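Local coordinates for putative lipoprotein LppA (Mycobacterium tuberculosis, PDB 2V7S), which is of unknown function but belongs to a family of lipoproteins confined to pathogenic mycobacteria and is probably anchored to the cell membrane by a lipid, at residues R65-A70 with W86-D91; A74-A79 with V138-A143; Q96-G101 with A117-F122; D161-V164 with Y169-R172. All coordinates share one frame; numbering follows the deposited sequence.

Contact 1 (R65-A70 with W86-D91); sequences RLTATA and WKFDDD
Phe88, on the edge strand 86-88, reaches the flank of helix 59-80 with the outer end of its ring and meets Thr67 and Ala70, one helical turn apart. The closest approach is made by the methyl of Thr67, whose CG2 lies 3.6 Å from Phe88 CZ and comes to the ring obliquely. Ala70 takes a different place: its CB sits 4.3 Å from Phe88 CE2, at the ring edge and near its plane. Trp86 of the same strand lies against one face of the ring, with Trp86 CZ3 3.6 Å above the plane of Phe88 and over its centre, and probably helps to set the ring's position. The first torsion of Thr67 (chi1 -62°) divides its two branches: CG2, anti to the backbone N, serves the aromatic ring, while OG1 is bonded to Arg63 O one turn back and to Asn118 N. The hydroxyl is thus satisfied away from Phe88, and the contact between the two segments is apolar. Val120 of the neighbouring strand packs against both Phe88 and Ala70. This is helix-on-sheet packing against an antiparallel sheet, as in alpha+beta folds, with small helix residues accommodating an aromatic side chain from the sheet's outermost strand.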
loop_
_atom_site.group_PDB
_atom_site.type_symbol
_atom_site.label_atom_id
_atom_site.label_comp_id
_atom_site.label_asym_id
_atom_site.label_seq_id
_atom_site.Cartn_x
_atom_site.Cartn_y
_atom_site.Cartn_z
ATOM N N ARG A 65 27.342 10.669 -4.537
ATOM C CA ARG A 65 28.154 9.477 -4.735
ATOM C C ARG A 65 27.947 8.867 -6.116
ATOM O O ARG A 65 28.876 8.345 -6.727
ATOM C CB ARG A 65 27.859 8.444 -3.612
ATOM C CG ARG A 65 28.649 8.822 -2.292
ATOM C CD ARG A 65 27.868 8.770 -1.006
ATOM N NE ARG A 65 28.668 9.417 0.046
ATOM C CZ ARG A 65 28.696 10.716 0.317
ATOM N NH1 ARG A 65 27.887 11.571 -0.310
ATOM N NH2 ARG A 65 29.506 11.157 1.266
ATOM N N LEU A 66 26.718 8.941 -6.597
ATOM C CA LEU A 66 26.437 8.429 -7.919
ATOM C C LEU A 66 27.048 9.318 -8.966
ATOM O O LEU A 66 27.530 8.816 -9.972
ATOM C CB LEU A 66 24.951 8.405 -8.173
ATOM C CG LEU A 66 24.564 7.098 -8.829
ATOM C CD1 LEU A 66 24.926 5.895 -7.876
ATOM C CD2 LEU A 66 23.058 7.199 -9.188
ATOM N N THR A 67 27.039 10.630 -8.740
ATOM C CA THR A 67 27.725 11.545 -9.690
ATOM C C THR A 67 29.231 11.275 -9.711
ATOM O O THR A 67 29.850 11.275 -10.795
ATOM C CB THR A 67 27.409 13.016 -9.387
ATOM O OG1 THR A 67 26.006 13.196 -9.560
ATOM C CG2 THR A 67 28.176 13.980 -10.320
ATOM N N ALA A 68 29.813 11.029 -8.534
ATOM C CA ALA A 68 31.237 10.614 -8.460
ATOM C C ALA A 68 31.479 9.322 -9.261
ATOM O O ALA A 68 32.510 9.169 -9.892
ATOM C CB ALA A 68 31.699 10.409 -6.997
ATOM N N THR A 69 30.536 8.400 -9.208
ATOM C CA THR A 69 30.679 7.129 -9.938
ATOM C C THR A 69 30.604 7.376 -11.437
ATOM O O THR A 69 31.335 6.756 -12.208
ATOM C CB THR A 69 29.619 6.106 -9.486
ATOM O OG1 THR A 69 30.006 5.644 -8.180
ATOM C CG2 THR A 69 29.561 4.886 -10.449
ATOM N N ALA A 70 29.716 8.276 -11.851
ATOM C CA ALA A 70 29.637 8.626 -13.275
ATOM C C ALA A 70 30.972 9.169 -13.763
ATOM O O ALA A 70 31.403 8.804 -14.877
ATOM C CB ALA A 70 28.509 9.670 -13.551
ATOM N N TRP A 86 34.965 13.789 -22.306
ATOM C CA TRP A 86 33.644 13.878 -21.696
ATOM C C TRP A 86 33.503 15.152 -20.890
ATOM O O TRP A 86 34.491 15.802 -20.546
ATOM C CB TRP A 86 33.351 12.664 -20.803
ATOM C CG TRP A 86 34.166 12.607 -19.536
ATOM C CD1 TRP A 86 35.435 12.108 -19.387
ATOM C CD2 TRP A 86 33.770 13.086 -18.250
ATOM N NE1 TRP A 86 35.840 12.234 -18.072
ATOM C CE2 TRP A 86 34.845 12.846 -17.358
ATOM C CE3 TRP A 86 32.610 13.692 -17.764
ATOM C CZ2 TRP A 86 34.788 13.175 -15.985
ATOM C CZ3 TRP A 86 32.544 14.041 -16.395
ATOM C CH2 TRP A 86 33.633 13.759 -15.522
ATOM N N LYS A 87 32.252 15.500 -20.602
ATOM C CA LYS A 87 31.936 16.545 -19.620
ATOM C C LYS A 87 30.583 16.198 -18.994
ATOM O O LYS A 87 29.791 15.450 -19.589
ATOM C CB LYS A 87 31.855 17.919 -20.300
ATOM C CG LYS A 87 30.711 18.053 -21.315
ATOM C CD LYS A 87 30.721 19.428 -22.028
ATOM C CE LYS A 87 29.420 19.666 -22.781
ATOM N NZ LYS A 87 29.203 21.156 -23.143
ATOM N N PHE A 88 30.326 16.740 -17.805
ATOM C CA PHE A 88 28.992 16.789 -17.301
ATOM C C PHE A 88 28.214 17.739 -18.173
ATOM O O PHE A 88 28.687 18.795 -18.530
ATOM C CB PHE A 88 28.959 17.215 -15.838
ATOM C CG PHE A 88 29.431 16.147 -14.924
ATOM C CD1 PHE A 88 30.569 16.328 -14.148
ATOM C CD2 PHE A 88 28.746 14.934 -14.866
ATOM C CE1 PHE A 88 31.019 15.284 -13.286
ATOM C CE2 PHE A 88 29.161 13.907 -14.029
ATOM C CZ PHE A 88 30.313 14.083 -13.242
ATOM N N ASP A 89 27.017 17.336 -18.554
ATOM C CA ASP A 89 26.161 18.162 -19.389
ATOM C C ASP A 89 25.949 19.487 -18.666
ATOM O O ASP A 89 25.555 19.510 -17.516
ATOM C CB ASP A 89 24.841 17.426 -19.572
ATOM C CG ASP A 89 23.943 18.029 -20.640
ATOM O OD1 ASP A 89 23.995 19.250 -20.945
ATOM O OD2 ASP A 89 23.144 17.227 -21.168
ATOM N N ASP A 90 26.188 20.583 -19.363
ATOM C CA ASP A 90 26.122 21.894 -18.754
ATOM C C ASP A 90 24.765 22.583 -18.989
ATOM O O ASP A 90 24.560 23.711 -18.547
ATOM C CB ASP A 90 27.271 22.767 -19.292
ATOM C CG ASP A 90 27.307 22.804 -20.789
ATOM O OD1 ASP A 90 27.311 23.920 -21.365
ATOM O OD2 ASP A 90 27.304 21.709 -21.405
ATOM N N ASP A 91 23.837 21.911 -19.665
ATOM C CA ASP A 91 22.544 22.567 -19.928
ATOM C C ASP A 91 21.825 22.808 -18.599
ATOM O O ASP A 91 21.710 21.878 -17.799
ATOM C CB ASP A 91 21.689 21.767 -20.879
ATOM C CG ASP A 91 20.351 22.416 -21.119
ATOM O OD1 ASP A 91 19.423 22.189 -20.333
ATOM O OD2 ASP A 91 20.220 23.169 -22.090
#

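Contact 2 (A74-A79 with V138-A143); sequences ADRVSA and VREEAA
Arg76 extends from helix 59-80 to two consecutive glutamates of helix 128-143, forming an interhelical salt-bridge network. Glu140 is gripped end-on: Arg76 NH1 and NH2 both donate to its single oxygen OE1, at 3.0 Å from NH1 and 2.9 Å from NH2. That oxygen lies practically in the guanidinium plane, and the carboxylate of Glu140 is nearly coplanar with it, the two planes being 14° apart. Glu141 is met quite differently. Its carboxylate stands steeply to the guanidinium, at 77°, and OE2 receives Arg76 NH2 on its anti side at 2.9 Å. NH2 therefore serves two acids, through bonds that are both moderately bent. The other oxygen of Glu141, OE1, forms a salt bridge with Lys144, so this buried carboxylate has a basic partner at each oxygen, which would probably favour its charged form. Beyond the charges, Arg76 also lies against Ile137, while the side chain of Glu141 packs on Ile72 and Ile73. Val77 packs on Ala134 and Ile137, and Val138 on Ile73, adding aliphatic contacts between the two helices. A bend in the arginine at chi3 (66°) accompanies a second approach to the same acid, in which Arg76 CD comes within 3.3 Å of Glu141 OE2.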
loop_
_atom_site.group_PDB
_atom_site.type_symbol
_atom_site.label_atom_id
_atom_site.label_comp_id
_atom_site.label_asym_id
_atom_site.label_seq_id
_atom_site.Cartn_x
_atom_site.Cartn_y
_atom_site.Cartn_z
ATOM N N ALA A 74 33.309 7.638 -16.671
ATOM C CA ALA A 74 33.635 8.499 -17.808
ATOM C C ALA A 74 35.158 8.623 -17.949
ATOM O O ALA A 74 35.675 8.573 -19.064
ATOM C CB ALA A 74 32.965 9.878 -17.621
ATOM N N ASP A 75 35.864 8.793 -16.831
ATOM C CA ASP A 75 37.338 8.883 -16.824
ATOM C C ASP A 75 38.007 7.611 -17.322
ATOM O O ASP A 75 38.891 7.680 -18.153
ATOM C CB ASP A 75 37.898 9.254 -15.439
ATOM C CG ASP A 75 37.845 10.743 -15.188
ATOM O OD1 ASP A 75 37.824 11.502 -16.166
ATOM O OD2 ASP A 75 37.840 11.171 -14.031
ATOM N N ARG A 76 37.560 6.473 -16.834
ATOM C CA ARG A 76 38.068 5.162 -17.226
ATOM C C ARG A 76 37.745 4.921 -18.727
ATOM O O ARG A 76 38.562 4.390 -19.476
ATOM C CB ARG A 76 37.391 4.083 -16.353
ATOM C CG ARG A 76 37.911 3.966 -14.864
ATOM C CD ARG A 76 37.365 2.685 -14.239
ATOM N NE ARG A 76 37.981 1.572 -14.965
ATOM C CZ ARG A 76 37.538 0.328 -15.025
ATOM N NH1 ARG A 76 38.213 -0.557 -15.747
ATOM N NH2 ARG A 76 36.442 -0.035 -14.379
ATOM N N VAL A 77 36.556 5.346 -19.154
ATOM C CA VAL A 77 36.173 5.189 -20.567
ATOM C C VAL A 77 37.090 6.013 -21.453
ATOM O O VAL A 77 37.637 5.509 -22.433
ATOM C CB VAL A 77 34.674 5.511 -20.838
ATOM C CG1 VAL A 77 34.418 5.573 -22.349
ATOM C CG2 VAL A 77 33.801 4.427 -20.217
ATOM N N SER A 78 37.265 7.275 -21.097
ATOM C CA SER A 78 38.146 8.186 -21.833
ATOM C C SER A 78 39.600 7.717 -21.826
ATOM O O SER A 78 40.323 7.915 -22.813
ATOM C CB SER A 78 38.043 9.587 -21.251
ATOM O OG SER A 78 36.743 10.104 -21.491
ATOM N N ALA A 79 40.033 7.079 -20.743
ATOM C CA ALA A 79 41.407 6.581 -20.677
ATOM C C ALA A 79 41.616 5.262 -21.447
ATOM O O ALA A 79 42.734 4.939 -21.862
ATOM C CB ALA A 79 41.872 6.470 -19.249
ATOM N N VAL A 138 31.324 0.157 -17.857
ATOM C CA VAL A 138 30.033 0.427 -17.176
ATOM C C VAL A 138 29.617 -0.808 -16.379
ATOM O O VAL A 138 29.223 -0.706 -15.208
ATOM C CB VAL A 138 28.885 0.847 -18.163
ATOM C CG1 VAL A 138 27.565 1.042 -17.429
ATOM C CG2 VAL A 138 29.226 2.134 -18.919
ATOM N N ARG A 139 29.718 -1.982 -17.013
ATOM C CA ARG A 139 29.387 -3.228 -16.340
ATOM C C ARG A 139 30.180 -3.435 -15.064
ATOM O O ARG A 139 29.599 -3.794 -14.053
ATOM C CB ARG A 139 29.584 -4.421 -17.270
ATOM C CG ARG A 139 29.158 -5.758 -16.659
ATOM C CD ARG A 139 29.598 -6.928 -17.517
ATOM N NE ARG A 139 31.049 -7.084 -17.527
ATOM C CZ ARG A 139 31.762 -7.522 -16.490
ATOM N NH1 ARG A 139 33.079 -7.641 -16.602
ATOM N NH2 ARG A 139 31.165 -7.827 -15.335
ATOM N N GLU A 140 31.492 -3.223 -15.117
ATOM C CA GLU A 140 32.342 -3.379 -13.936
ATOM C C GLU A 140 31.923 -2.479 -12.791
ATOM O O GLU A 140 31.873 -2.930 -11.637
ATOM C CB GLU A 140 33.799 -3.127 -14.287
ATOM C CG GLU A 140 34.450 -4.270 -15.048
ATOM C CD GLU A 140 35.859 -3.952 -15.462
ATOM O OE1 GLU A 140 36.322 -2.812 -15.206
ATOM O OE2 GLU A 140 36.509 -4.846 -16.034
ATOM N N GLU A 141 31.591 -1.222 -13.099
ATOM C CA GLU A 141 31.237 -0.265 -12.040
ATOM C C GLU A 141 29.828 -0.507 -11.539
ATOM O O GLU A 141 29.588 -0.481 -10.323
ATOM C CB GLU A 141 31.420 1.187 -12.502
ATOM C CG GLU A 141 32.871 1.523 -12.979
ATOM C CD GLU A 141 33.936 1.468 -11.873
ATOM O OE1 GLU A 141 33.592 1.578 -10.686
ATOM O OE2 GLU A 141 35.140 1.354 -12.195
ATOM N N ALA A 142 28.906 -0.794 -12.456
ATOM C CA ALA A 142 27.522 -1.114 -12.059
ATOM C C ALA A 142 27.460 -2.313 -11.108
ATOM O O ALA A 142 26.649 -2.327 -10.182
ATOM C CB ALA A 142 26.644 -1.376 -13.281
ATOM N N ALA A 143 28.317 -3.314 -11.327
ATOM C CA ALA A 143 28.294 -4.524 -10.498
ATOM C C ALA A 143 28.568 -4.175 -9.028
ATOM O O ALA A 143 28.081 -4.868 -8.114
ATOM C CB ALA A 143 29.294 -5.570 -11.001
#

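Contact 3 (Q96-G101 with A117-F122)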
loop_
_atom_site.group_PDB
_atom_site.type_symbol
_atom_site.label_atom_id
_atom_site.label_comp_id
_atom_site.label_asym_id
_atom_site.label_seq_id
_atom_site.Cartn_x
_atom_site.Cartn_y
_atom_site.Cartn_z
ATOM N N GLN A 96 18.980 20.891 -13.656
ATOM C CA GLN A 96 17.871 20.951 -12.712
ATOM C C GLN A 96 17.113 19.624 -12.663
ATOM O O GLN A 96 16.784 19.149 -11.605
ATOM C CB GLN A 96 16.905 22.081 -13.070
ATOM C CG GLN A 96 15.793 22.250 -12.039
ATOM C CD GLN A 96 16.349 22.622 -10.679
ATOM O OE1 GLN A 96 16.544 21.760 -9.806
ATOM N NE2 GLN A 96 16.645 23.909 -10.500
ATOM N N SER A 97 16.833 19.053 -13.830
ATOM C CA SER A 97 16.173 17.759 -13.917
ATOM C C SER A 97 16.939 16.653 -13.190
ATOM O O SER A 97 16.352 15.893 -12.402
ATOM C CB SER A 97 15.933 17.385 -15.383
ATOM O OG SER A 97 15.267 16.150 -15.451
ATOM N N ASP A 98 18.242 16.553 -13.423
ATOM C CA ASP A 98 19.034 15.547 -12.722
ATOM C C ASP A 98 18.985 15.781 -11.214
ATOM O O ASP A 98 18.797 14.844 -10.457
ATOM C CB ASP A 98 20.486 15.551 -13.175
ATOM C CG ASP A 98 20.642 15.158 -14.634
ATOM O OD1 ASP A 98 19.675 14.603 -15.218
ATOM O OD2 ASP A 98 21.725 15.437 -15.187
ATOM N N ARG A 99 19.132 17.041 -10.824
ATOM C CA ARG A 99 19.099 17.464 -9.411
ATOM C C ARG A 99 17.809 17.015 -8.699
ATOM O O ARG A 99 17.843 16.494 -7.583
ATOM C CB ARG A 99 19.259 18.991 -9.350
ATOM C CG ARG A 99 19.330 19.600 -7.962
ATOM C CD ARG A 99 19.414 21.146 -8.045
ATOM N NE ARG A 99 20.497 21.577 -8.935
ATOM C CZ ARG A 99 20.419 22.597 -9.793
ATOM N NH1 ARG A 99 19.307 23.316 -9.896
ATOM N NH2 ARG A 99 21.463 22.899 -10.558
ATOM N N ASN A 100 16.685 17.190 -9.370
ATOM C CA ASN A 100 15.366 16.790 -8.850
ATOM C C ASN A 100 15.134 15.280 -8.675
ATOM O O ASN A 100 14.234 14.867 -7.936
ATOM C CB ASN A 100 14.291 17.338 -9.785
ATOM C CG ASN A 100 14.179 18.851 -9.731
ATOM O OD1 ASN A 100 14.749 19.513 -8.849
ATOM N ND2 ASN A 100 13.459 19.413 -10.704
ATOM N N GLY A 101 15.889 14.466 -9.404
ATOM C CA GLY A 101 15.789 13.009 -9.322
ATOM C C GLY A 101 14.534 12.384 -9.940
ATOM O O GLY A 101 13.772 13.054 -10.631
ATOM N N ALA A 117 22.407 10.661 -11.375
ATOM C CA ALA A 117 23.752 11.239 -11.408
ATOM C C ALA A 117 23.794 12.389 -12.468
ATOM O O ALA A 117 23.070 12.326 -13.501
ATOM C CB ALA A 117 24.739 10.129 -11.713
ATOM N N ASN A 118 24.586 13.452 -12.241
ATOM C CA ASN A 118 24.725 14.476 -13.301
ATOM C C ASN A 118 25.005 13.738 -14.619
ATOM O O ASN A 118 25.898 12.881 -14.660
ATOM C CB ASN A 118 25.872 15.448 -13.009
ATOM C CG ASN A 118 25.661 16.270 -11.743
ATOM O OD1 ASN A 118 24.643 16.179 -11.071
ATOM N ND2 ASN A 118 26.649 17.064 -11.410
ATOM N N SER A 119 24.232 14.053 -15.657
ATOM C CA SER A 119 24.406 13.471 -16.991
ATOM C C SER A 119 25.812 13.737 -17.571
ATOM O O SER A 119 26.347 14.829 -17.453
ATOM C CB SER A 119 23.378 14.027 -17.976
ATOM O OG SER A 119 22.055 13.919 -17.452
ATOM N N VAL A 120 26.376 12.709 -18.195
ATOM C CA VAL A 120 27.700 12.747 -18.783
ATOM C C VAL A 120 27.495 12.766 -20.298
ATOM O O VAL A 120 26.713 11.958 -20.811
ATOM C CB VAL A 120 28.530 11.521 -18.375
ATOM C CG1 VAL A 120 29.725 11.343 -19.331
ATOM C CG2 VAL A 120 29.050 11.650 -16.898
HETATM N N MSE A 121 28.161 13.702 -20.994
HETATM C CA MSE A 121 28.137 13.760 -22.461
HETATM C C MSE A 121 29.530 13.436 -23.017
HETATM O O MSE A 121 30.497 14.117 -22.650
HETATM C CB MSE A 121 27.823 15.187 -22.883
HETATM C CG MSE A 121 27.894 15.392 -24.392
HETATM SE SE MSE A 121 26.277 14.679 -25.188
HETATM C CE MSE A 121 25.027 16.052 -24.451
ATOM N N PHE A 122 29.651 12.466 -23.930
ATOM C CA PHE A 122 30.986 12.147 -24.484
ATOM C C PHE A 122 31.230 13.035 -25.715
ATOM O O PHE A 122 30.286 13.485 -26.338
ATOM C CB PHE A 122 31.141 10.653 -24.822
ATOM C CG PHE A 122 31.153 9.759 -23.590
ATOM C CD1 PHE A 122 29.980 9.145 -23.162
ATOM C CD2 PHE A 122 32.330 9.552 -22.879
ATOM C CE1 PHE A 122 29.978 8.331 -22.006
ATOM C CE2 PHE A 122 32.343 8.750 -21.690
ATOM C CZ PHE A 122 31.137 8.126 -21.299
#
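Hydrogen bonding dominates this contact, and it converges on one oxygen: Asp98 OD2, carried by helix 92-100, faces Ser119 in the segment 117-122. The backbone N of Ser119 donates to Asp98 OD2 over 2.9 Å, with an N-H...O angle of 160°, approaching from above the carboxylate plane, 44° out of it. The hydroxyl comes closer still, Ser119 OG lying 2.7 Å from Asp98 OD2. With OG beside its own backbone N (chi1 -51°), hydroxyl and amide of Ser119 can both address the same carboxylate oxygen. Ser119 OG is also hydrogen-bonded to Asn182 OD1 on strand 179-184, which places it between two side chains.

Van der Waals contacts are few and gather round the same oxygen. Asp98 OD2 is 3.7 Å from Asn118 CA, as the backbones draw together to a distance of 5.8 Å between Asp98 CA and Asn118 CA.

Backbone bonding ties the serine to the sheet region as well: Ser119 also makes a backbone hydrogen bond with Asp89, just after strand 86-88. A buried acid on a short helix thus holds the backbone of segment 117-122 at Ser119, joining helix 92-100 to the chain that runs on through strand 120-122. Donation from the Ser119 amide would be expected to help stabilise a negative charge on Asp98.

Contact 4 (D161-V164 with Y169-R172); sequences DYDV and YEFR
Val164 and Phe171 form the compact side of this contact, where their backbones pair and their side chains turn together toward the helices. Phe171 N donates to Val164 O over 2.8 Å, and Val164 N returns a bond to Phe171 O over 3.0 Å. Val164 CG1, set between its backbone N and carbonyl carbon (chi1 62°), lies 3.9 Å from Phe171 CB. Ala142 of helix 128-143 touches both side chains, and Ile73 of helix 59-80 covers Phe171. The pair belongs to an antiparallel beta hairpin, strands 160-166 and 169-175, in which Asp163 and Arg172 make the adjoining non-hydrogen-bonded pair. Their face of the sheet is polar, with Arg172 and Glu170 partly exposed but Asp161 and Asp163 buried. Arg172, extended from CG to NE, holds Asp161 side-on: NE lies 3.0 Å from Asp161 OD1 on the syn side, in a nearly straight bond (174°), while NH1 reaches Asp161 OD2 at 2.9 Å from above the carboxylate plane. Asp163 adds a long, purely electrostatic bridge, its OD2 lying well out of the guanidinium plane, while its OD1 is bonded to Gln165. Only 2.5 Å separates Asp163 OD2 from Glu170 OE2, a spacing at which one of the two acids probably holds a proton.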
loop_
_atom_site.group_PDB
_atom_site.type_symbol
_atom_site.label_atom_id
_atom_site.label_comp_id
_atom_site.label_asym_id
_atom_site.label_seq_id
_atom_site.Cartn_x
_atom_site.Cartn_y
_atom_site.Cartn_z
ATOM N N ASP A 161 23.235 0.942 -27.536
ATOM C CA ASP A 161 22.614 1.033 -26.223
ATOM C C ASP A 161 23.182 -0.096 -25.380
ATOM O O ASP A 161 23.309 -1.238 -25.866
ATOM C CB ASP A 161 21.121 0.841 -26.370
ATOM C CG ASP A 161 20.368 1.151 -25.107
ATOM O OD1 ASP A 161 20.959 1.705 -24.152
ATOM O OD2 ASP A 161 19.162 0.865 -25.090
ATOM N N TYR A 162 23.551 0.238 -24.157
ATOM C CA TYR A 162 23.948 -0.741 -23.171
ATOM C C TYR A 162 23.297 -0.338 -21.876
ATOM O O TYR A 162 23.533 0.758 -21.368
ATOM C CB TYR A 162 25.481 -0.829 -22.995
ATOM C CG TYR A 162 25.849 -1.818 -21.913
ATOM C CD1 TYR A 162 26.237 -1.376 -20.655
ATOM C CD2 TYR A 162 25.759 -3.202 -22.136
ATOM C CE1 TYR A 162 26.544 -2.267 -19.634
ATOM C CE2 TYR A 162 26.071 -4.114 -21.105
ATOM C CZ TYR A 162 26.468 -3.622 -19.869
ATOM O OH TYR A 162 26.765 -4.453 -18.816
ATOM N N ASP A 163 22.491 -1.236 -21.312
ATOM C CA ASP A 163 21.788 -0.885 -20.081
ATOM C C ASP A 163 22.008 -2.045 -19.094
ATOM O O ASP A 163 21.923 -3.211 -19.492
ATOM C CB ASP A 163 20.307 -0.684 -20.424
ATOM C CG ASP A 163 19.488 -0.135 -19.265
ATOM O OD1 ASP A 163 19.102 -0.925 -18.387
ATOM O OD2 ASP A 163 19.200 1.089 -19.259
ATOM N N VAL A 164 22.341 -1.724 -17.848
ATOM C CA VAL A 164 22.510 -2.736 -16.802
ATOM C C VAL A 164 21.818 -2.240 -15.520
ATOM O O VAL A 164 21.995 -1.053 -15.091
ATOM C CB VAL A 164 24.010 -3.184 -16.623
ATOM C CG1 VAL A 164 24.920 -2.038 -16.200
ATOM C CG2 VAL A 164 24.142 -4.386 -15.626
ATOM N N TYR A 169 19.211 0.100 -9.067
ATOM C CA TYR A 169 20.056 0.986 -9.907
ATOM C C TYR A 169 19.891 0.691 -11.383
ATOM O O TYR A 169 19.455 -0.427 -11.784
ATOM C CB TYR A 169 21.552 0.891 -9.534
ATOM C CG TYR A 169 21.831 1.327 -8.123
ATOM C CD1 TYR A 169 21.523 0.473 -7.045
ATOM C CD2 TYR A 169 22.405 2.579 -7.850
ATOM C CE1 TYR A 169 21.788 0.843 -5.741
ATOM C CE2 TYR A 169 22.637 2.974 -6.524
ATOM C CZ TYR A 169 22.306 2.084 -5.493
ATOM O OH TYR A 169 22.536 2.410 -4.193
ATOM N N GLU A 170 20.216 1.703 -12.202
ATOM C CA GLU A 170 20.200 1.519 -13.648
ATOM C C GLU A 170 21.329 2.368 -14.229
ATOM O O GLU A 170 21.390 3.546 -13.947
ATOM C CB GLU A 170 18.822 1.851 -14.281
ATOM C CG GLU A 170 18.810 1.709 -15.867
ATOM C CD GLU A 170 17.480 2.065 -16.551
ATOM O OE1 GLU A 170 16.522 2.517 -15.883
ATOM O OE2 GLU A 170 17.368 1.896 -17.786
ATOM N N PHE A 171 22.225 1.744 -14.999
ATOM C CA PHE A 171 23.340 2.443 -15.656
ATOM C C PHE A 171 23.110 2.318 -17.120
ATOM O O PHE A 171 22.922 1.211 -17.607
ATOM C CB PHE A 171 24.686 1.784 -15.306
ATOM C CG PHE A 171 25.080 1.908 -13.840
ATOM C CD1 PHE A 171 24.348 1.269 -12.843
ATOM C CD2 PHE A 171 26.199 2.654 -13.467
ATOM C CE1 PHE A 171 24.732 1.383 -11.493
ATOM C CE2 PHE A 171 26.559 2.783 -12.127
ATOM C CZ PHE A 171 25.836 2.148 -11.148
ATOM N N ARG A 172 23.162 3.434 -17.854
ATOM C CA ARG A 172 22.858 3.377 -19.286
ATOM C C ARG A 172 23.830 4.227 -20.109
ATOM O O ARG A 172 24.005 5.426 -19.852
ATOM C CB ARG A 172 21.438 3.864 -19.565
ATOM C CG ARG A 172 20.969 3.440 -20.957
ATOM C CD ARG A 172 19.544 3.886 -21.223
ATOM N NE ARG A 172 19.093 3.378 -22.511
ATOM C CZ ARG A 172 17.921 3.670 -23.067
ATOM N NH1 ARG A 172 17.605 3.142 -24.240
ATOM N NH2 ARG A 172 17.075 4.502 -22.455
#

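Contacts 1 and 2 both use helix 59-80, at successive places along it: apolar packing against an edge strand in contact 1, charge pairing with another helix in contact 2. Trp86 NE1 joins them by a probable hydrogen bond to Asp75 OD1. Contacts 1 and 3 are buried and lie about 7 Å apart between centres, linked through the neighbouring strands 86-88 and 120-122; one relies on an aromatic ring, the other on a buried carboxylate. Contacts 2 and 4 are partly buried, with salt bridges that pair partly exposed arginines with acids, some of them buried. Between them Val138 packs on Phe171, joining helix to sheet. Contacts 1, 3 and 4 all reach the six-stranded sheet.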